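PDB 5N7Q: putative cathepsin d from Ixodes ricinus, which probably cleaves peptide bonds inside proteins as an aspartic endopeptidase of the pepsin-like A1 family, and is inhibited by pepstatin A. Local coordinates for residues L267-F272 / S280-D285; V204-A209 / Q245-T250; S66-D71 / F87-V92. One frame throughout, in Å; residues are numbered along the deposited sequence. Where two conformers were deposited one is given.

Interaction 1 (L267-F272 / S280-D285)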
loop_
_atom_site.group_PDB
_atom_site.type_symbol
_atom_site.label_atom_id
_atom_site.label_comp_id
_atom_site.label_asym_id
_atom_site.label_seq_id
_atom_site.Cartn_x
_atom_site.Cartn_y
_atom_site.Cartn_z
ATOM N N LEU A 267 -19.853 17.855 -2.645
ATOM C CA LEU A 267 -19.399 16.978 -1.559
ATOM C C LEU A 267 -18.453 17.696 -0.598
ATOM O O LEU A 267 -17.613 18.460 -1.013
ATOM C CB LEU A 267 -18.699 15.753 -2.121
ATOM C CG LEU A 267 -19.522 14.724 -2.870
ATOM C CD1 LEU A 267 -18.594 13.816 -3.661
ATOM C CD2 LEU A 267 -20.370 13.898 -1.939
ATOM N N PRO A 268 -18.630 17.496 0.700
ATOM C CA PRO A 268 -17.745 18.111 1.685
ATOM C C PRO A 268 -16.394 17.422 1.857
ATOM O O PRO A 268 -16.234 16.239 1.541
ATOM C CB PRO A 268 -18.562 17.988 2.977
ATOM C CG PRO A 268 -19.291 16.712 2.795
ATOM C CD PRO A 268 -19.640 16.627 1.337
ATOM N N ASN A 269 -15.428 18.164 2.374
ATOM C CA ASN A 269 -14.155 17.567 2.774
ATOM C C ASN A 269 -14.385 16.551 3.901
ATOM O O ASN A 269 -15.356 16.662 4.674
ATOM C CB ASN A 269 -13.146 18.644 3.207
ATOM C CG ASN A 269 -12.738 19.581 2.063
ATOM O OD1 ASN A 269 -13.055 19.362 0.909
ATOM N ND2 ASN A 269 -12.047 20.675 2.409
ATOM N N VAL A 270 -13.485 15.571 3.994
ATOM C CA VAL A 270 -13.417 14.627 5.113
ATOM C C VAL A 270 -12.038 14.760 5.747
ATOM O O VAL A 270 -11.036 14.785 5.049
ATOM C CB VAL A 270 -13.682 13.189 4.653
ATOM C CG1 VAL A 270 -13.516 12.176 5.765
ATOM C CG2 VAL A 270 -15.093 13.055 4.077
ATOM N N THR A 271 -11.993 14.860 7.073
ATOM C CA THR A 271 -10.758 15.220 7.784
ATOM C C THR A 271 -10.387 14.183 8.829
ATOM O O THR A 271 -11.231 13.789 9.647
ATOM C CB THR A 271 -10.932 16.587 8.440
ATOM O OG1 THR A 271 -11.273 17.552 7.443
ATOM C CG2 THR A 271 -9.653 17.025 9.181
ATOM N N PHE A 272 -9.109 13.772 8.834
ATOM C CA PHE A 272 -8.520 12.864 9.830
ATOM C C PHE A 272 -7.613 13.679 10.716
ATOM O O PHE A 272 -6.795 14.457 10.223
ATOM C CB PHE A 272 -7.699 11.754 9.153
ATOM C CG PHE A 272 -8.545 10.742 8.462
ATOM C CD1 PHE A 272 -9.126 11.054 7.231
ATOM C CD2 PHE A 272 -8.798 9.497 9.031
ATOM C CE1 PHE A 272 -9.955 10.137 6.602
ATOM C CE2 PHE A 272 -9.628 8.586 8.403
ATOM C CZ PHE A 272 -10.207 8.908 7.196
ATOM N N SER A 280 -6.950 16.985 5.850
ATOM C CA SER A 280 -8.195 17.132 5.076
ATOM C C SER A 280 -8.082 16.438 3.719
ATOM O O SER A 280 -7.028 16.442 3.081
ATOM C CB SER A 280 -8.469 18.630 4.911
ATOM O OG SER A 280 -9.730 18.860 4.302
ATOM N N LEU A 281 -9.187 15.828 3.296
ATOM C CA LEU A 281 -9.325 15.256 1.973
ATOM C C LEU A 281 -10.512 15.937 1.297
ATOM O O LEU A 281 -11.608 15.899 1.824
ATOM C CB LEU A 281 -9.609 13.756 2.086
ATOM C CG LEU A 281 -8.534 12.959 2.812
ATOM C CD1 LEU A 281 -9.041 11.559 3.065
ATOM C CD2 LEU A 281 -7.277 12.891 1.962
ATOM N N ARG A 282 -10.268 16.534 0.138
ATOM C CA ARG A 282 -11.334 17.069 -0.713
ATOM C C ARG A 282 -11.980 15.938 -1.457
ATOM O O ARG A 282 -11.387 14.851 -1.612
ATOM C CB ARG A 282 -10.719 18.032 -1.727
ATOM C CG ARG A 282 -9.983 19.220 -1.113
ATOM C CD ARG A 282 -9.045 19.894 -2.124
ATOM N NE ARG A 282 -9.711 20.208 -3.373
ATOM C CZ ARG A 282 -9.159 20.260 -4.594
ATOM N NH1 ARG A 282 -7.859 20.038 -4.798
ATOM N NH2 ARG A 282 -9.940 20.537 -5.631
ATOM N N SER A 283 -13.169 16.174 -2.016
ATOM C CA SER A 283 -13.794 15.151 -2.845
ATOM C C SER A 283 -12.900 14.803 -4.035
ATOM O O SER A 283 -12.879 13.647 -4.481
ATOM C CB SER A 283 -15.198 15.569 -3.280
ATOM O OG SER A 283 -15.110 16.691 -4.120
ATOM N N LYS A 284 -12.093 15.767 -4.486
ATOM C CA LYS A 284 -11.127 15.478 -5.558
ATOM C C LYS A 284 -10.127 14.398 -5.127
ATOM O O LYS A 284 -9.706 13.567 -5.950
ATOM C CB LYS A 284 -10.387 16.731 -6.034
ATOM C CG LYS A 284 -9.443 16.474 -7.218
ATOM C CD LYS A 284 -9.130 17.781 -7.924
ATOM C CE LYS A 284 -8.288 17.609 -9.182
ATOM N NZ LYS A 284 -7.662 18.908 -9.569
ATOM N N ASP A 285 -9.793 14.381 -3.832
ATOM C CA ASP A 285 -8.894 13.381 -3.257
ATOM C C ASP A 285 -9.581 12.026 -3.041
ATOM O O ASP A 285 -8.982 10.982 -3.291
ATOM C CB ASP A 285 -8.340 13.845 -1.915
ATOM C CG ASP A 285 -7.558 15.143 -2.012
ATOM O OD1 ASP A 285 -6.691 15.265 -2.903
ATOM O OD2 ASP A 285 -7.807 16.050 -1.178
HETATM O O HOH W 1 -14.706 18.536 -1.082
HETATM O O HOH W 2 -16.667 18.662 -3.600
HETATM O O HOH W 3 -10.886 20.006 6.718
#
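V270 and L281 bind each other twice through their backbones, as an antiparallel hydrogen-bonded pair. The V270 N to L281 O bond is 2.9 Å. The return bond from L281 N to V270 O is 2.8 Å. The same L281 O is approached by N269 CA at 3.2 Å in a CA-H...O contact. Next along the strands, T271 and S280 form a non-hydrogen-bonded pair. Their hydroxyls are bridged by a water, 2.6 Å from T271 OG1.

Beyond the strand pair, N269 lies alongside R282 and points the same way. Its CG sits beside its own backbone N (chi1 -65°), which brings OD1 to 3.3 Å from R282 CA. A second water lies 3.0 Å from S283 N and accepts its N-H; L267 O and N269 OD1 are also within its reach. R282 is the N-cap of helix 283-286, and D285 OD2 accepts its backbone N-H.

The apolar contacts sit at the two ends. L267 CB and CD1 cover S283 CB, the nearer at 3.7 Å. On the side of the sheet that carries V270 and L281, L281 CD1 reaches F272 CE1 at 3.9 Å. I233 touches both F272 and L281 there.

The two backbone bonds help hold the hairpin of strands 270-274 and 277-281, together with those of F272 with F279. Where the chains diverge toward the helix, the polar links run largely through water. This end is therefore probably held by ordered water as well as by direct contact.

Interaction 2 (V204-A209 / Q245-T250)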
loop_
_atom_site.group_PDB
_atom_site.type_symbol
_atom_site.label_atom_id
_atom_site.label_comp_id
_atom_site.label_asym_id
_atom_site.label_seq_id
_atom_site.Cartn_x
_atom_site.Cartn_y
_atom_site.Cartn_z
ATOM N N VAL A 204 -12.255 11.564 13.096
ATOM C CA VAL A 204 -12.558 11.612 11.667
ATOM C C VAL A 204 -13.836 12.429 11.570
ATOM O O VAL A 204 -14.747 12.216 12.381
ATOM C CB VAL A 204 -12.783 10.195 11.091
ATOM C CG1 VAL A 204 -13.147 10.252 9.608
ATOM C CG2 VAL A 204 -11.560 9.313 11.279
ATOM N N LYS A 205 -13.906 13.385 10.663
ATOM C CA LYS A 205 -15.124 14.207 10.570
ATOM C C LYS A 205 -15.369 14.706 9.181
ATOM O O LYS A 205 -14.451 14.763 8.359
ATOM C CB LYS A 205 -15.039 15.401 11.518
ATOM C CG LYS A 205 -13.972 16.422 11.169
ATOM C CD LYS A 205 -13.949 17.584 12.151
ATOM C CE LYS A 205 -12.736 18.473 11.890
ATOM N NZ LYS A 205 -12.579 19.563 12.889
ATOM N N SER A 206 -16.620 15.090 8.931
ATOM C CA SER A 206 -16.983 15.801 7.719
ATOM C C SER A 206 -17.958 16.883 8.118
ATOM O O SER A 206 -18.880 16.617 8.901
ATOM C CB SER A 206 -17.634 14.856 6.720
ATOM O OG SER A 206 -17.791 15.536 5.484
ATOM N N VAL A 207 -17.738 18.090 7.629
ATOM C CA VAL A 207 -18.539 19.250 8.009
ATOM C C VAL A 207 -19.013 19.881 6.712
ATOM O O VAL A 207 -18.261 20.569 6.032
ATOM C CB VAL A 207 -17.700 20.251 8.829
ATOM C CG1 VAL A 207 -18.580 21.379 9.358
ATOM C CG2 VAL A 207 -16.968 19.542 9.959
ATOM N N SER A 208 -20.267 19.654 6.356
ATOM C CA SER A 208 -20.806 20.189 5.115
ATOM C C SER A 208 -21.378 21.578 5.314
ATOM O O SER A 208 -22.012 21.839 6.332
ATOM C CB SER A 208 -21.900 19.280 4.588
ATOM O OG SER A 208 -22.433 19.808 3.389
ATOM N N ALA A 209 -21.197 22.443 4.318
ATOM C CA ALA A 209 -21.897 23.722 4.253
ATOM C C ALA A 209 -23.400 23.584 3.966
ATOM O O ALA A 209 -24.166 24.502 4.260
ATOM C CB ALA A 209 -21.238 24.623 3.206
ATOM N N GLN A 245 -23.513 7.639 4.170
ATOM C CA GLN A 245 -24.855 8.236 4.258
ATOM C C GLN A 245 -24.798 9.762 4.249
ATOM O O GLN A 245 -25.568 10.409 3.513
ATOM C CB GLN A 245 -25.560 7.754 5.519
ATOM C CG GLN A 245 -27.049 8.095 5.466
ATOM C CD GLN A 245 -27.786 7.512 6.636
ATOM O OE1 GLN A 245 -27.513 6.374 7.047
ATOM N NE2 GLN A 245 -28.721 8.273 7.188
ATOM N N TYR A 246 -23.874 10.336 5.025
ATOM C CA TYR A 246 -23.701 11.792 5.055
ATOM C C TYR A 246 -23.296 12.331 3.685
ATOM O O TYR A 246 -23.700 13.424 3.296
ATOM C CB TYR A 246 -22.627 12.139 6.089
ATOM C CG TYR A 246 -22.483 13.603 6.426
ATOM C CD1 TYR A 246 -23.410 14.232 7.258
ATOM C CD2 TYR A 246 -21.388 14.350 6.000
ATOM C CE1 TYR A 246 -23.271 15.557 7.610
ATOM C CE2 TYR A 246 -21.248 15.687 6.337
ATOM C CZ TYR A 246 -22.182 16.295 7.189
ATOM O OH TYR A 246 -22.045 17.630 7.548
ATOM N N LEU A 247 -22.456 11.572 2.964
ATOM C CA LEU A 247 -21.964 12.005 1.642
ATOM C C LEU A 247 -22.915 11.744 0.489
ATOM O O LEU A 247 -22.681 12.231 -0.633
ATOM C CB LEU A 247 -20.620 11.348 1.349
ATOM C CG LEU A 247 -19.476 11.633 2.328
ATOM C CD1 LEU A 247 -18.257 10.824 1.922
ATOM C CD2 LEU A 247 -19.110 13.102 2.417
ATOM N N GLY A 248 -23.957 10.959 0.727
ATOM C CA GLY A 248 -24.883 10.557 -0.351
ATOM C C GLY A 248 -24.409 9.340 -1.137
ATOM O O GLY A 248 -24.832 9.115 -2.271
ATOM N N GLY A 249 -23.503 8.554 -0.551
ATOM C CA GLY A 249 -23.081 7.286 -1.130
ATOM C C GLY A 249 -24.084 6.179 -0.911
ATOM O O GLY A 249 -24.632 6.044 0.192
ATOM N N THR A 250 -24.309 5.376 -1.948
ATOM C CA THR A 250 -25.248 4.258 -1.876
ATOM C C THR A 250 -24.636 3.002 -2.456
ATOM O O THR A 250 -23.753 3.044 -3.324
ATOM C CB THR A 250 -26.562 4.564 -2.625
ATOM O OG1 THR A 250 -26.284 4.786 -4.014
ATOM C CG2 THR A 250 -27.288 5.778 -2.014
#
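Y246 OH has two partners: S208 N donates to it across the contact, and A213 O is hydrogen-bonded to it from elsewhere in the chain. The S208 N to Y246 OH bond is 2.9 Å long and fairly straight, 160° at the hydrogen. The donor lies in the plane of the ring, at its edge. S208 CB also sits against the hydroxyl, 3.4 Å from Y246 OH.

The ring reaches the strand because Y246 CG is anti to the backbone N (chi1 -170°), which carries it off the helix. One edge then runs along S206. Y246 CE2 is 3.6 Å from S206 OG, which lies near the ring plane. That hydroxyl is hydrogen-bonded to N269 O. L247 adds a lighter touch, with its CD2 4.1 Å from S206 OG, and it also packs on P268.

The helix stops just past these residues. G248 has a positive phi of 85° and closes a Schellman motif, with G248 N bonded to Q245 O.

The contact is buried and lies away from the predicted catalytic aspartates. It ties the C-terminal end of helix 237-247 to the end of strand 198-206, a helix-on-sheet contact in the C-terminal lobe of the pepsin-like fold.

Interaction 3 (S66-D71 / F87-V92)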
loop_
_atom_site.group_PDB
_atom_site.type_symbol
_atom_site.label_atom_id
_atom_site.label_comp_id
_atom_site.label_asym_id
_atom_site.label_seq_id
_atom_site.Cartn_x
_atom_site.Cartn_y
_atom_site.Cartn_z
ATOM N N SER A 66 22.919 -18.065 -10.557
ATOM C CA SER A 66 24.066 -18.624 -9.848
ATOM C C SER A 66 24.118 -18.262 -8.369
ATOM O O SER A 66 24.938 -18.805 -7.641
ATOM C CB SER A 66 25.354 -18.187 -10.535
ATOM O OG SER A 66 25.514 -16.792 -10.520
ATOM N N THR A 67 23.275 -17.326 -7.927
ATOM C CA THR A 67 23.182 -16.936 -6.531
ATOM C C THR A 67 21.953 -17.502 -5.800
ATOM O O THR A 67 21.791 -17.289 -4.589
ATOM C CB THR A 67 23.249 -15.401 -6.393
ATOM O OG1 THR A 67 22.371 -14.808 -7.339
ATOM C CG2 THR A 67 24.701 -14.916 -6.628
ATOM N N TYR A 68 21.104 -18.248 -6.526
ATOM C CA TYR A 68 19.976 -18.940 -5.925
ATOM C C TYR A 68 20.385 -19.938 -4.857
ATOM O O TYR A 68 21.362 -20.690 -5.048
ATOM C CB TYR A 68 19.185 -19.656 -7.008
ATOM C CG TYR A 68 18.400 -20.872 -6.569
ATOM C CD1 TYR A 68 17.217 -20.757 -5.829
ATOM C CD2 TYR A 68 18.852 -22.158 -6.911
ATOM C CE1 TYR A 68 16.506 -21.879 -5.433
ATOM C CE2 TYR A 68 18.148 -23.272 -6.527
ATOM C CZ TYR A 68 16.977 -23.136 -5.802
ATOM O OH TYR A 68 16.287 -24.262 -5.409
ATOM N N GLU A 69 19.647 -19.933 -3.750
ATOM C CA GLU A 69 19.763 -20.953 -2.732
ATOM C C GLU A 69 18.394 -21.491 -2.427
ATOM O O GLU A 69 17.437 -20.731 -2.209
ATOM C CB GLU A 69 20.388 -20.384 -1.451
ATOM C CG GLU A 69 21.798 -19.852 -1.620
ATOM C CD GLU A 69 22.243 -19.144 -0.362
ATOM O OE1 GLU A 69 22.751 -19.835 0.539
ATOM O OE2 GLU A 69 22.054 -17.915 -0.260
ATOM N N ALA A 70 18.272 -22.812 -2.405
ATOM C CA ALA A 70 17.021 -23.474 -2.091
ATOM C C ALA A 70 16.606 -23.273 -0.642
ATOM O O ALA A 70 17.449 -23.084 0.247
ATOM C CB ALA A 70 17.160 -24.966 -2.385
ATOM N N ASP A 71 15.307 -23.320 -0.406
ATOM C CA ASP A 71 14.752 -23.402 0.937
ATOM C C ASP A 71 13.661 -24.450 0.869
ATOM O O ASP A 71 13.809 -25.547 1.424
ATOM C CB ASP A 71 14.273 -22.020 1.406
ATOM C CG ASP A 71 13.661 -22.048 2.798
ATOM O OD1 ASP A 71 12.700 -22.796 3.067
ATOM O OD2 ASP A 71 14.152 -21.270 3.646
ATOM N N PHE A 87 6.401 -22.033 -2.550
ATOM C CA PHE A 87 7.534 -22.399 -1.694
ATOM C C PHE A 87 8.566 -21.300 -1.650
ATOM O O PHE A 87 8.690 -20.504 -2.593
ATOM C CB PHE A 87 8.169 -23.722 -2.174
ATOM C CG PHE A 87 8.719 -23.659 -3.570
ATOM C CD1 PHE A 87 7.901 -23.903 -4.671
ATOM C CD2 PHE A 87 10.047 -23.321 -3.796
ATOM C CE1 PHE A 87 8.415 -23.825 -5.963
ATOM C CE2 PHE A 87 10.550 -23.242 -5.081
ATOM C CZ PHE A 87 9.745 -23.492 -6.166
ATOM N N ILE A 88 9.351 -21.287 -0.569
ATOM C CA ILE A 88 10.360 -20.265 -0.363
ATOM C C ILE A 88 11.671 -20.605 -1.089
ATOM O O ILE A 88 12.081 -21.793 -1.157
ATOM C CB ILE A 88 10.652 -20.082 1.139
ATOM C CG1 ILE A 88 9.377 -19.649 1.887
ATOM C CG2 ILE A 88 11.770 -19.072 1.365
ATOM C CD1 ILE A 88 8.873 -18.270 1.527
ATOM N N SER A 89 12.315 -19.579 -1.644
ATOM C CA SER A 89 13.699 -19.652 -2.159
ATOM C C SER A 89 14.436 -18.416 -1.673
ATOM O O SER A 89 13.849 -17.561 -1.012
ATOM C CB SER A 89 13.697 -19.731 -3.694
ATOM O OG SER A 89 13.096 -20.958 -4.117
ATOM N N LYS A 90 15.729 -18.340 -1.950
ATOM C CA LYS A 90 16.539 -17.189 -1.538
ATOM C C LYS A 90 17.446 -16.778 -2.670
ATOM O O LYS A 90 18.011 -17.630 -3.367
ATOM C CB LYS A 90 17.346 -17.605 -0.299
ATOM C CG LYS A 90 18.206 -16.556 0.398
ATOM C CD LYS A 90 18.512 -16.946 1.867
ATOM C CE LYS A 90 19.203 -18.305 1.997
ATOM N NZ LYS A 90 19.700 -18.585 3.391
ATOM N N ASP A 91 17.601 -15.477 -2.894
ATOM C CA ASP A 91 18.462 -14.994 -3.974
ATOM C C ASP A 91 18.771 -13.524 -3.716
ATOM O O ASP A 91 18.235 -12.919 -2.768
ATOM C CB ASP A 91 17.795 -15.207 -5.354
ATOM C CG ASP A 91 18.795 -15.475 -6.460
ATOM O OD1 ASP A 91 19.943 -14.980 -6.344
ATOM O OD2 ASP A 91 18.440 -16.129 -7.458
ATOM N N VAL A 92 19.637 -12.971 -4.540
ATOM C CA VAL A 92 19.911 -11.537 -4.561
ATOM C C VAL A 92 18.675 -10.787 -5.058
ATOM O O VAL A 92 18.077 -11.199 -6.038
ATOM C CB VAL A 92 21.097 -11.239 -5.509
ATOM C CG1 VAL A 92 21.292 -9.733 -5.697
ATOM C CG2 VAL A 92 22.383 -11.877 -4.988
HETATM O O HOH W 4 22.931 -19.096 3.041
HETATM O O HOH W 5 13.652 -23.464 -2.900
#
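The Y68 ring turns an edge to S89, whose CB lies in the ring plane, 3.9 Å from Y68 CE1. On one face sits A70 N, offset toward the rim. S89 OG is also near the ring plane; E107 is its main polar partner, and a water links it to D71 N.

The D91 carboxylate is the other flat group. T67 OG1 donates to D91 OD1 at 2.6 Å, on the syn lone pair, and the two side chains cross at about a right angle. V92 N meets the same oxygen on the anti side, somewhat out of the carboxylate plane, at 2.7 Å. D91 OD2 is held by S65 and Y60, so both oxygens have partners.

Between these groups, E69 and K90 form an antiparallel hydrogen-bonded pair, with E69 N to K90 O and K90 N to E69 O both 2.9 Å. Their charged ends stop short of a salt bridge, with E69 OE1 4.4 Å from K90 NZ. A water spans them. K90 bends at chi3 (57°), and its CE lies beside E69 OE2. At the far end D71 CG packs on I88 CG2 at 3.8 Å, while its carboxylate pairs with R73.

This is the open end of the beta hairpin of strands 69-79 and 82-95. In pepsin-like proteases this N-lobe hairpin ends in the active-site flap.

Interactions 1 and 2 are neighbours, with centres 9 Å apart. Strands 270-274 and 198-206 lie side by side in one sheet, and T271 N to K205 O (2.8 Å) joins the two contacts. Interaction 1 holds a hairpin of that sheet, while interaction 2 fixes helix 237-247 to it. Interaction 3 stands alone, its centre 46 Å from that of interaction 1 and 50 Å from that of interaction 2, on the opposite side of the chain's centre. Along the chain the order is 3, 2, 1, without overlap. The contacts thus belong to the two lobes of the pepsin-like fold, and all lie away from the predicted catalytic aspartates.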